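Long-range contact in phosphoribosylamine--glycine ligase (PDB 1VKZ), which catalyses the ATP-dependent joining of glycine to 5-phosphoribosylamine, giving glycinamide ribonucleotide in de novo purine biosynthesis: residues A[102-107]-A[149-154]. Residues are numbered along the deposited sequence; the frame is centred on the assembly and turned at random.
Sequences RLEGSK and DGLARG
Asp-149 holds Ser-106 and Lys-107, at the junction of helices 98-105 and 107-116, with both its main chain and its carboxylate. The backbone bond runs from Lys-107 N to Asp-149 O, 2.7 Å long and nearly straight. Beside it, Ser-106 OG donates to Asp-149 OD1 at 2.6 Å, and OD1 receives it on its syn lone pair, the side of OD2; the aspartate's CG lies anti to its own N (chi1 -175°), which brings the carboxylate up to the serine. Ser-106 is the N-cap of helix 107-116, its OG also accepting from Tyr-109 N, while Val-108 N bonds to Asp-149 OD1, so that carboxylate oxygen shares in holding the helix start. With an alanine at Asp-149 the carboxylate is gone, and Ser-106 OG and Val-108 N would probably each lose that partner.

Weaker contacts continue along the loop: Gly-150 CA points a hydrogen at Gly-105 O, 3.4 Å away, and Leu-151 CD2 rests 4.0 Å from Gly-105 CA.

Lys-107 leads away from the loop to a salt bridge with Glu-285, a predicted magnesium ligand, whereas Glu-104 comes up across Leu-151, its OE1 bonded to Val-288 N. A negative carboxylate at the amino end of helix 107-116 would probably be stabilised by the helix dipole, and it ties that end to a loop within the region predicted to bind ATP in this ATP-grasp domain.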
loop_
_atom_site.group_PDB
_atom_site.type_symbol
_atom_site.label_atom_id
_atom_site.label_comp_id
_atom_site.label_asym_id
_atom_site.label_seq_id
_atom_site.Cartn_x
_atom_site.Cartn_y
_atom_site.Cartn_z
ATOM N N ARG A 102 -15.120 2.749 -0.369
ATOM C CA ARG A 102 -15.289 4.050 0.332
ATOM C C ARG A 102 -14.545 4.102 1.660
ATOM O O ARG A 102 -14.260 5.175 2.191
ATOM C CB ARG A 102 -16.735 4.308 0.701
ATOM C CG ARG A 102 -17.682 4.420 -0.373
ATOM C CD ARG A 102 -19.025 4.873 0.161
ATOM N NE ARG A 102 -19.038 6.325 0.388
ATOM C CZ ARG A 102 -19.906 6.980 1.153
ATOM N NH1 ARG A 102 -20.862 6.329 1.810
ATOM N NH2 ARG A 102 -19.804 8.302 1.266
ATOM N N LEU A 103 -14.280 2.941 2.234
ATOM C CA LEU A 103 -13.479 2.864 3.416
ATOM C C LEU A 103 -12.115 3.489 3.169
ATOM O O LEU A 103 -11.579 4.114 4.094
ATOM C CB LEU A 103 -13.318 1.416 3.851
ATOM C CG LEU A 103 -14.511 0.745 4.482
ATOM C CD1 LEU A 103 -14.090 -0.648 4.891
ATOM C CD2 LEU A 103 -15.022 1.481 5.694
ATOM N N GLU A 104 -11.548 3.299 1.958
ATOM C CA GLU A 104 -10.307 3.969 1.571
ATOM C C GLU A 104 -10.607 5.284 0.878
ATOM O O GLU A 104 -9.906 6.257 1.090
ATOM C CB GLU A 104 -9.383 3.114 0.679
ATOM C CG GLU A 104 -8.025 3.815 0.395
ATOM C CD GLU A 104 -7.025 3.082 -0.547
ATOM O OE1 GLU A 104 -6.924 1.828 -0.614
ATOM O OE2 GLU A 104 -6.267 3.807 -1.224
ATOM N N GLY A 105 -11.650 5.317 0.061
ATOM C CA GLY A 105 -11.920 6.453 -0.833
ATOM C C GLY A 105 -12.442 7.738 -0.200
ATOM O O GLY A 105 -12.259 8.814 -0.756
ATOM N N SER A 106 -13.138 7.590 0.911
ATOM C CA SER A 106 -13.690 8.664 1.685
ATOM C C SER A 106 -13.230 8.507 3.126
ATOM O O SER A 106 -13.782 7.688 3.875
ATOM C CB SER A 106 -15.205 8.610 1.659
ATOM O OG SER A 106 -15.765 9.635 2.470
ATOM N N LYS A 107 -12.226 9.296 3.509
ATOM C CA LYS A 107 -11.734 9.274 4.853
ATOM C C LYS A 107 -12.803 9.719 5.855
ATOM O O LYS A 107 -12.786 9.287 6.984
ATOM C CB LYS A 107 -10.467 10.104 4.949
ATOM C CG LYS A 107 -9.263 9.403 4.384
ATOM C CD LYS A 107 -7.954 10.168 4.654
ATOM C CE LYS A 107 -6.731 9.456 4.034
ATOM N NZ LYS A 107 -6.383 8.255 4.851
ATOM N N ASP A 149 -10.695 14.179 2.594
ATOM C CA ASP A 149 -11.666 13.099 2.452
ATOM C C ASP A 149 -11.272 12.135 1.343
ATOM O O ASP A 149 -11.261 10.923 1.549
ATOM C CB ASP A 149 -13.086 13.610 2.158
ATOM C CG ASP A 149 -14.135 12.461 2.140
ATOM O OD1 ASP A 149 -13.916 11.445 2.819
ATOM O OD2 ASP A 149 -15.207 12.480 1.511
ATOM N N GLY A 150 -10.968 12.683 0.173
ATOM C CA GLY A 150 -10.722 11.880 -1.002
ATOM C C GLY A 150 -9.295 11.434 -1.150
ATOM O O GLY A 150 -8.416 11.764 -0.349
ATOM N N LEU A 151 -9.082 10.639 -2.185
ATOM C CA LEU A 151 -7.750 10.161 -2.537
ATOM C C LEU A 151 -6.900 11.357 -2.937
ATOM O O LEU A 151 -7.382 12.280 -3.618
ATOM C CB LEU A 151 -7.843 9.182 -3.698
ATOM C CG LEU A 151 -8.824 8.020 -3.517
ATOM C CD1 LEU A 151 -9.022 7.325 -4.854
ATOM C CD2 LEU A 151 -8.295 7.063 -2.460
ATOM N N ALA A 152 -5.660 11.370 -2.458
ATOM C CA ALA A 152 -4.720 12.463 -2.762
ATOM C C ALA A 152 -3.397 11.890 -3.247
ATOM O O ALA A 152 -2.368 12.582 -3.255
ATOM C CB ALA A 152 -4.509 13.359 -1.522
ATOM N N ARG A 153 -3.450 10.634 -3.698
ATOM C CA ARG A 153 -2.262 9.833 -3.926
ATOM C C ARG A 153 -1.460 9.854 -2.632
ATOM O O ARG A 153 -0.286 10.211 -2.634
ATOM C CB ARG A 153 -1.444 10.405 -5.098
ATOM N N GLY A 154 -2.121 9.508 -1.521
ATOM C CA GLY A 154 -1.494 9.531 -0.196
ATOM C C GLY A 154 -0.606 10.747 0.024
ATOM O O GLY A 154 0.507 10.622 0.535
#